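Local coordinates for B-cell lymphoma 3 protein (Homo sapiens, PDB 1K1A) that regulates transcription of NF-kappa-B target genes, holding the p50 subunit in the cytoplasm and acting as a transcriptional activator in the nucleus, and is represented by its ankyrin repeat domain, at residues C87-D100 with T126-R138. Sequence-based numbering, arbitrary orientation.
Sequences CEHRSPTCLRALLD and TECQETVQLLLER
Helices 92-100 and 129-137 run nearly parallel, at 17° with axes 9.7 Å apart, and the two backbones come nearest at Pro-92 and Thr-131 (CA atoms 5.2 Å apart). Pro-92 suits a first helical turn, where no backbone N-H is needed; its CG rests 3.6 Å from CB of Glu-130 and meets the Thr-131 methyl. One turn on, Leu-134 is a knob in a hole of Pro-92, Leu-95, Arg-96 and Leu-99. With CG anti to the backbone N (chi1 180°), it sends CD2 to 3.8 Å from CG of Leu-95, while CD1 lies over one face of the Arg-96 guanidinium. Leu-95 crosses Leu-135, whose CD1 lies 3.6 Å from SG of Cys-87, a compact, weakly polar sulfur suited to this buried spot. At the exposed C-terminal end, Arg-138 lays CG against CD1 of Leu-99 and forms a salt bridge, NH1 (3.0 Å) and NH2 (3.3 Å) both bonding end-on to OD1 of Asp-100 in the guanidinium plane. This anion probably eases the approach of Arg-96 to Arg-138. At the other end one water bridges Cys-87 O, Thr-126 OG1 and Thr-131 OG1. Thr-126 OG1 bonds to Ala-123 O and accepts from Cys-128 N in an ST turn, while CG2 packs on Cys-87 O; a valine here would probably leave that water and the Cys-128 N-H each short of a partner. The contact mainly joins the outer helices of ankyrin repeats 3 and 4, plus the end of helix 82-88 through Cys-87; helices 59-67 and 163-171 flank the pair, and 119-126 packs behind Thr-131 and Leu-135.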
ATOM      1  N   CYS A  87       3.025  -3.471  -4.476  1.00 11.73           N
ATOM      2  CA  CYS A  87       2.476  -2.117  -4.600  1.00 12.84           C
ATOM      3  C   CYS A  87       3.522  -1.035  -4.966  1.00 13.70           C
ATOM      4  O   CYS A  87       3.258  -0.158  -5.789  1.00 13.96           O
ATOM      5  CB  CYS A  87       1.666  -1.730  -3.358  1.00 12.81           C
ATOM      6  SG  CYS A  87       0.240  -2.785  -3.047  1.00 13.30           S
ATOM      7  N   GLU A  88       4.714  -1.083  -4.384  1.00 14.97           N
ATOM      8  CA  GLU A  88       5.698  -0.089  -4.783  1.00 16.52           C
ATOM      9  C   GLU A  88       6.143  -0.307  -6.238  1.00 16.69           C
ATOM     10  O   GLU A  88       6.589   0.622  -6.900  1.00 16.54           O
ATOM     11  CB  GLU A  88       6.881  -0.021  -3.814  1.00 17.86           C
ATOM     12  CG  GLU A  88       7.735  -1.268  -3.748  1.00 21.43           C
ATOM     13  CD  GLU A  88       9.028  -1.044  -2.971  1.00 27.20           C
ATOM     14  OE1 GLU A  88       9.743  -0.057  -3.255  1.00 29.87           O
ATOM     15  OE2 GLU A  88       9.328  -1.852  -2.071  1.00 30.39           O
ATOM     16  N   HIS A  89       5.959  -1.521  -6.753  1.00 16.28           N
ATOM     17  CA  HIS A  89       6.332  -1.804  -8.139  1.00 17.22           C
ATOM     18  C   HIS A  89       5.139  -1.720  -9.084  1.00 17.25           C
ATOM     19  O   HIS A  89       5.210  -2.173 -10.227  1.00 18.17           O
ATOM     20  CB  HIS A  89       7.023  -3.164  -8.267  1.00 17.04           C
ATOM     21  CG  HIS A  89       8.450  -3.157  -7.824  1.00 17.84           C
ATOM     22  ND1 HIS A  89       9.503  -2.975  -8.699  1.00 20.48           N
ATOM     23  CD2 HIS A  89       9.002  -3.307  -6.597  1.00 18.83           C
ATOM     24  CE1 HIS A  89      10.641  -3.017  -8.027  1.00 19.36           C
ATOM     25  NE2 HIS A  89      10.362  -3.210  -6.750  1.00 20.23           N
ATOM     26  N   ARG A  90       4.047  -1.137  -8.599  1.00 17.50           N
ATOM     27  CA  ARG A  90       2.837  -0.958  -9.400  1.00 17.99           C
ATOM     28  C   ARG A  90       2.459  -2.216 -10.195  1.00 18.28           C
ATOM     29  O   ARG A  90       2.211  -2.139 -11.400  1.00 18.35           O
ATOM     30  CB  ARG A  90       3.018   0.218 -10.372  1.00 18.15           C
ATOM     31  CG  ARG A  90       3.434   1.540  -9.720  1.00 18.72           C
ATOM     32  CD  ARG A  90       3.635   2.668 -10.727  1.00 22.27           C
ATOM     33  NE  ARG A  90       3.762   3.989 -10.103  1.00 24.02           N
ATOM     34  CZ  ARG A  90       4.914   4.545  -9.756  1.00 26.09           C
ATOM     35  NH1 ARG A  90       6.051   3.901  -9.951  1.00 26.81           N
ATOM     36  NH2 ARG A  90       4.933   5.748  -9.195  1.00 27.59           N
ATOM     37  N   SER A  91       2.398  -3.364  -9.522  1.00 18.02           N
ATOM     38  CA  SER A  91       2.171  -4.635 -10.204  1.00 17.92           C
ATOM     39  C   SER A  91       0.944  -5.352  -9.689  1.00 17.52           C
ATOM     40  O   SER A  91       1.034  -6.208  -8.816  1.00 17.38           O
ATOM     41  CB  SER A  91       3.402  -5.541 -10.061  1.00 18.05           C
ATOM     42  OG  SER A  91       3.224  -6.757 -10.767  1.00 19.60           O
ATOM     43  N   PRO A  92      -0.208  -4.995 -10.239  1.00 17.45           N
ATOM     44  CA  PRO A  92      -1.471  -5.638  -9.878  1.00 16.82           C
ATOM     45  C   PRO A  92      -1.470  -7.149 -10.138  1.00 16.54           C
ATOM     46  O   PRO A  92      -2.143  -7.878  -9.420  1.00 15.64           O
ATOM     47  CB  PRO A  92      -2.485  -4.964 -10.810  1.00 17.34           C
ATOM     48  CG  PRO A  92      -1.852  -3.695 -11.224  1.00 17.96           C
ATOM     49  CD  PRO A  92      -0.388  -3.923 -11.231  1.00 17.55           C
ATOM     50  N   THR A  93      -0.751  -7.607 -11.157  1.00 16.68           N
ATOM     51  CA  THR A  93      -0.744  -9.039 -11.456  1.00 16.85           C
ATOM     52  C   THR A  93       0.024  -9.831 -10.410  1.00 16.18           C
ATOM     53  O   THR A  93      -0.375 -10.935 -10.053  1.00 16.24           O
ATOM     54  CB  THR A  93      -0.205  -9.331 -12.869  1.00 17.45           C
ATOM     55  OG1 THR A  93       1.096  -8.759 -13.018  1.00 19.28           O
ATOM     56  CG2 THR A  93      -1.044  -8.602 -13.909  1.00 17.65           C
ATOM     57  N   CYS A  94       1.130  -9.277  -9.922  1.00 15.25           N
ATOM     58  CA  CYS A  94       1.876  -9.951  -8.868  1.00 15.09           C
ATOM     59  C   CYS A  94       1.088  -9.920  -7.564  1.00 14.02           C
ATOM     60  O   CYS A  94       1.103 -10.882  -6.796  1.00 13.62           O
ATOM     61  CB  CYS A  94       3.257  -9.330  -8.682  1.00 15.13           C
ATOM     62  SG  CYS A  94       4.463  -9.873  -9.907  1.00 19.29           S
ATOM     63  N   LEU A  95       0.394  -8.815  -7.316  1.00 12.90           N
ATOM     64  CA  LEU A  95      -0.419  -8.709  -6.112  1.00 12.40           C
ATOM     65  C   LEU A  95      -1.540  -9.738  -6.163  1.00 12.45           C
ATOM     66  O   LEU A  95      -1.840 -10.397  -5.171  1.00 11.64           O
ATOM     67  CB  LEU A  95      -0.981  -7.296  -5.956  1.00 12.26           C
ATOM     68  CG  LEU A  95      -1.845  -7.046  -4.720  1.00 12.96           C
ATOM     69  CD1 LEU A  95      -1.067  -7.360  -3.439  1.00 12.63           C
ATOM     70  CD2 LEU A  95      -2.338  -5.595  -4.712  1.00 12.16           C
ATOM     71  N   ARG A  96      -2.159  -9.871  -7.332  1.00 12.85           N
ATOM     72  CA  ARG A  96      -3.202 -10.861  -7.519  1.00 13.96           C
ATOM     73  C   ARG A  96      -2.642 -12.271  -7.325  1.00 14.00           C
ATOM     74  O   ARG A  96      -3.260 -13.104  -6.678  1.00 14.16           O
ATOM     75  CB  ARG A  96      -3.816 -10.727  -8.914  1.00 14.76           C
ATOM     76  CG  ARG A  96      -5.080 -11.548  -9.110  1.00 17.56           C
ATOM     77  CD  ARG A  96      -5.791 -11.273 -10.417  1.00 22.82           C
ATOM     78  NE  ARG A  96      -6.421  -9.955 -10.439  1.00 25.89           N
ATOM     79  CZ  ARG A  96      -7.606  -9.692  -9.903  1.00 28.40           C
ATOM     80  NH1 ARG A  96      -8.290 -10.654  -9.300  1.00 30.61           N
ATOM     81  NH2 ARG A  96      -8.112  -8.470  -9.973  1.00 29.04           N
ATOM     82  N   ALA A  97      -1.468 -12.538  -7.885  1.00 13.47           N
ATOM     83  CA  ALA A  97      -0.875 -13.864  -7.733  1.00 13.94           C
ATOM     84  C   ALA A  97      -0.637 -14.199  -6.251  1.00 13.85           C
ATOM     85  O   ALA A  97      -0.885 -15.321  -5.812  1.00 14.17           O
ATOM     86  CB  ALA A  97       0.413 -13.971  -8.530  1.00 13.82           C
ATOM     87  N   LEU A  98      -0.190 -13.210  -5.484  1.00 13.52           N
ATOM     88  CA  LEU A  98       0.083 -13.398  -4.065  1.00 14.37           C
ATOM     89  C   LEU A  98      -1.197 -13.672  -3.280  1.00 14.15           C
ATOM     90  O   LEU A  98      -1.282 -14.635  -2.535  1.00 14.52           O
ATOM     91  CB  LEU A  98       0.763 -12.149  -3.489  1.00 14.05           C
ATOM     92  CG  LEU A  98       2.271 -12.008  -3.622  1.00 16.56           C
ATOM     93  CD1 LEU A  98       2.675 -10.564  -3.305  1.00 17.00           C
ATOM     94  CD2 LEU A  98       2.968 -12.983  -2.686  1.00 15.59           C
ATOM     95  N   LEU A  99      -2.191 -12.811  -3.462  1.00 14.99           N
ATOM     96  CA  LEU A  99      -3.442 -12.919  -2.720  1.00 16.10           C
ATOM     97  C   LEU A  99      -4.229 -14.179  -3.068  1.00 16.70           C
ATOM     98  O   LEU A  99      -4.923 -14.721  -2.215  1.00 17.44           O
ATOM     99  CB  LEU A  99      -4.308 -11.667  -2.919  1.00 16.09           C
ATOM    100  CG  LEU A  99      -3.688 -10.315  -2.527  1.00 16.33           C
ATOM    101  CD1 LEU A  99      -4.673  -9.208  -2.791  1.00 16.80           C
ATOM    102  CD2 LEU A  99      -3.237 -10.289  -1.071  1.00 19.63           C
ATOM    103  N   ASP A 100      -4.101 -14.651  -4.307  1.00 17.04           N
ATOM    104  CA  ASP A 100      -4.792 -15.864  -4.736  1.00 17.60           C
ATOM    105  C   ASP A 100      -4.062 -17.138  -4.277  1.00 17.42           C
ATOM    106  O   ASP A 100      -4.697 -18.170  -4.044  1.00 17.08           O
ATOM    107  CB  ASP A 100      -4.968 -15.902  -6.275  1.00 18.14           C
ATOM    108  CG  ASP A 100      -6.085 -14.968  -6.784  1.00 21.10           C
ATOM    109  OD1 ASP A 100      -6.670 -14.192  -5.982  1.00 22.13           O
ATOM    110  OD2 ASP A 100      -6.439 -14.949  -7.986  1.00 23.67           O
ATOM    111  N   THR A 126       1.643   5.666  -4.939  1.00 19.88           N
ATOM    112  CA  THR A 126       1.977   5.476  -6.344  1.00 21.00           C
ATOM    113  C   THR A 126       0.800   5.931  -7.199  1.00 22.06           C
ATOM    114  O   THR A 126       0.938   6.112  -8.405  1.00 22.13           O
ATOM    115  CB  THR A 126       2.280   4.001  -6.675  1.00 20.90           C
ATOM    116  OG1 THR A 126       1.067   3.239  -6.624  1.00 20.16           O
ATOM    117  CG2 THR A 126       3.181   3.359  -5.628  1.00 19.82           C
ATOM    118  N   GLU A 127      -0.357   6.086  -6.562  1.00 23.48           N
ATOM    119  CA  GLU A 127      -1.593   6.465  -7.251  1.00 25.16           C
ATOM    120  C   GLU A 127      -2.024   5.451  -8.303  1.00 25.36           C
ATOM    121  O   GLU A 127      -2.743   5.786  -9.248  1.00 26.12           O
ATOM    122  CB  GLU A 127      -1.467   7.854  -7.863  1.00 26.10           C
ATOM    123  CG  GLU A 127      -1.074   8.915  -6.852  1.00 27.81           C
ATOM    124  CD  GLU A 127      -0.678  10.207  -7.506  1.00 29.67           C
ATOM    125  OE1 GLU A 127      -0.195  10.160  -8.658  1.00 32.69           O
ATOM    126  OE2 GLU A 127      -0.846  11.265  -6.871  1.00 30.73           O
ATOM    127  N   CYS A 128      -1.584   4.209  -8.139  1.00 25.25           N
ATOM    128  CA  CYS A 128      -1.998   3.139  -9.033  1.00 24.31           C
ATOM    129  C   CYS A 128      -3.396   2.688  -8.635  1.00 23.83           C
ATOM    130  O   CYS A 128      -3.593   2.082  -7.579  1.00 23.90           O
ATOM    131  CB  CYS A 128      -1.013   1.974  -8.968  1.00 24.80           C
ATOM    132  SG  CYS A 128      -1.457   0.568 -10.017  1.00 24.40           S
ATOM    133  N   GLN A 129      -4.373   2.995  -9.478  1.00 22.71           N
ATOM    134  CA  GLN A 129      -5.754   2.687  -9.172  1.00 22.04           C
ATOM    135  C   GLN A 129      -6.010   1.188  -9.076  1.00 20.97           C
ATOM    136  O   GLN A 129      -6.847   0.744  -8.290  1.00 20.16           O
ATOM    137  CB  GLN A 129      -6.678   3.331 -10.204  1.00 22.50           C
ATOM    138  CG  GLN A 129      -6.516   4.858 -10.263  1.00 24.74           C
ATOM    139  CD  GLN A 129      -7.203   5.486 -11.449  1.00 26.12           C
ATOM    140  OE1 GLN A 129      -8.163   4.936 -11.983  1.00 27.35           O
ATOM    141  NE2 GLN A 129      -6.723   6.655 -11.858  1.00 26.57           N
ATOM    142  N   GLU A 130      -5.269   0.415  -9.863  1.00 19.85           N
ATOM    143  CA  GLU A 130      -5.482  -1.032  -9.933  1.00 19.43           C
ATOM    144  C   GLU A 130      -5.088  -1.768  -8.644  1.00 18.37           C
ATOM    145  O   GLU A 130      -5.806  -2.658  -8.184  1.00 18.25           O
ATOM    146  CB  GLU A 130      -4.742  -1.622 -11.137  1.00 19.66           C
ATOM    147  CG  GLU A 130      -5.290  -1.186 -12.491  1.00 21.61           C
ATOM    148  CD  GLU A 130      -5.032   0.282 -12.804  1.00 25.14           C
ATOM    149  OE1 GLU A 130      -3.941   0.795 -12.480  1.00 27.11           O
ATOM    150  OE2 GLU A 130      -5.928   0.928 -13.380  1.00 27.97           O
ATOM    151  N   THR A 131      -3.950  -1.395  -8.070  1.00 17.09           N
ATOM    152  CA  THR A 131      -3.497  -2.015  -6.825  1.00 15.84           C
ATOM    153  C   THR A 131      -4.346  -1.552  -5.643  1.00 15.15           C
ATOM    154  O   THR A 131      -4.685  -2.346  -4.770  1.00 14.13           O
ATOM    155  CB  THR A 131      -2.003  -1.740  -6.573  1.00 15.92           C
ATOM    156  OG1 THR A 131      -1.765  -0.330  -6.605  1.00 16.03           O
ATOM    157  CG2 THR A 131      -1.162  -2.273  -7.724  1.00 16.45           C
ATOM    158  N   VAL A 132      -4.710  -0.268  -5.620  1.00 14.23           N
ATOM    159  CA  VAL A 132      -5.564   0.228  -4.555  1.00 13.94           C
ATOM    160  C   VAL A 132      -6.879  -0.543  -4.548  1.00 14.28           C
ATOM    161  O   VAL A 132      -7.293  -1.069  -3.518  1.00 13.56           O
ATOM    162  CB  VAL A 132      -5.820   1.767  -4.669  1.00 13.63           C
ATOM    163  CG1 VAL A 132      -6.866   2.222  -3.670  1.00 13.79           C
ATOM    164  CG2 VAL A 132      -4.514   2.528  -4.458  1.00 13.01           C
ATOM    165  N   GLN A 133      -7.513  -0.642  -5.712  1.00 14.75           N
ATOM    166  CA  GLN A 133      -8.786  -1.337  -5.813  1.00 15.55           C
ATOM    167  C   GLN A 133      -8.704  -2.773  -5.321  1.00 14.90           C
ATOM    168  O   GLN A 133      -9.530  -3.209  -4.532  1.00 15.26           O
ATOM    169  CB  GLN A 133      -9.327  -1.320  -7.250  1.00 15.93           C
ATOM    170  CG  GLN A 133     -10.762  -1.838  -7.338  0.60 17.71           C
ATOM    171  CD  GLN A 133     -11.363  -1.714  -8.724  0.60 18.85           C
ATOM    172  OE1 GLN A 133     -11.383  -0.626  -9.303  0.60 20.54           O
ATOM    173  NE2 GLN A 133     -11.869  -2.822  -9.251  0.60 19.18           N
ATOM    174  N   LEU A 134      -7.701  -3.504  -5.780  1.00 14.41           N
ATOM    175  CA  LEU A 134      -7.582  -4.907  -5.407  1.00 14.00           C
ATOM    176  C   LEU A 134      -7.350  -5.068  -3.900  1.00 13.68           C
ATOM    177  O   LEU A 134      -7.981  -5.904  -3.268  1.00 14.19           O
ATOM    178  CB  LEU A 134      -6.464  -5.575  -6.199  1.00 14.10           C
ATOM    179  CG  LEU A 134      -6.200  -7.049  -5.920  1.00 14.81           C
ATOM    180  CD1 LEU A 134      -7.474  -7.865  -6.168  1.00 13.39           C
ATOM    181  CD2 LEU A 134      -5.034  -7.529  -6.788  1.00 15.88           C
ATOM    182  N   LEU A 135      -6.452  -4.267  -3.326  1.00 12.84           N
ATOM    183  CA  LEU A 135      -6.225  -4.317  -1.883  1.00 12.56           C
ATOM    184  C   LEU A 135      -7.549  -4.133  -1.119  1.00 12.86           C
ATOM    185  O   LEU A 135      -7.852  -4.874  -0.193  1.00 12.30           O
ATOM    186  CB  LEU A 135      -5.229  -3.235  -1.456  1.00 12.42           C
ATOM    187  CG  LEU A 135      -3.769  -3.468  -1.867  1.00 12.15           C
ATOM    188  CD1 LEU A 135      -2.957  -2.222  -1.606  1.00 12.40           C
ATOM    189  CD2 LEU A 135      -3.167  -4.674  -1.135  1.00 13.20           C
ATOM    190  N   LEU A 136      -8.326  -3.138  -1.526  1.00 13.17           N
ATOM    191  CA  LEU A 136      -9.591  -2.840  -0.864  1.00 14.45           C
ATOM    192  C   LEU A 136     -10.624  -3.957  -1.029  1.00 14.89           C
ATOM    193  O   LEU A 136     -11.421  -4.216  -0.125  1.00 15.52           O
ATOM    194  CB  LEU A 136     -10.155  -1.511  -1.369  1.00 14.24           C
ATOM    195  CG  LEU A 136      -9.313  -0.279  -1.006  1.00 13.94           C
ATOM    196  CD1 LEU A 136      -9.860   0.954  -1.686  1.00 15.06           C
ATOM    197  CD2 LEU A 136      -9.251  -0.079   0.524  1.00 13.37           C
ATOM    198  N   GLU A 137     -10.603  -4.618  -2.182  1.00 15.91           N
ATOM    199  CA  GLU A 137     -11.537  -5.709  -2.454  1.00 16.65           C
ATOM    200  C   GLU A 137     -11.170  -6.942  -1.633  1.00 16.82           C
ATOM    201  O   GLU A 137     -12.015  -7.804  -1.365  1.00 17.01           O
ATOM    202  CB  GLU A 137     -11.532  -6.060  -3.942  1.00 17.04           C
ATOM    203  CG  GLU A 137     -12.243  -5.051  -4.827  1.00 19.61           C
ATOM    204  CD  GLU A 137     -12.089  -5.360  -6.304  1.00 23.81           C
ATOM    205  OE1 GLU A 137     -11.116  -6.049  -6.675  1.00 25.96           O
ATOM    206  OE2 GLU A 137     -12.936  -4.902  -7.099  1.00 25.56           O
ATOM    207  N   ARG A 138      -9.908  -7.029  -1.225  1.00 16.88           N
ATOM    208  CA  ARG A 138      -9.454  -8.208  -0.489  1.00 17.03           C
ATOM    209  C   ARG A 138      -9.319  -8.013   1.023  1.00 17.29           C
ATOM    210  O   ARG A 138      -8.718  -8.838   1.705  1.00 17.20           O
ATOM    211  CB  ARG A 138      -8.183  -8.775  -1.101  1.00 17.36           C
ATOM    212  CG  ARG A 138      -8.341  -9.179  -2.563  1.00 18.80           C
ATOM    213  CD  ARG A 138      -9.414 -10.236  -2.825  1.00 21.34           C
ATOM    214  NE  ARG A 138      -9.472 -10.590  -4.244  1.00 22.38           N
ATOM    215  CZ  ARG A 138      -8.801 -11.592  -4.799  1.00 23.58           C
ATOM    216  NH1 ARG A 138      -8.022 -12.372  -4.058  1.00 22.11           N
ATOM    217  NH2 ARG A 138      -8.916 -11.826  -6.104  1.00 24.43           N
TER
HETATM  218  O   HOH W   1       0.834   0.489  -6.710  1.00 14.12           O
HETATM  219  O   HOH W   2      -9.664  -5.879  -8.702  1.00 33.07           O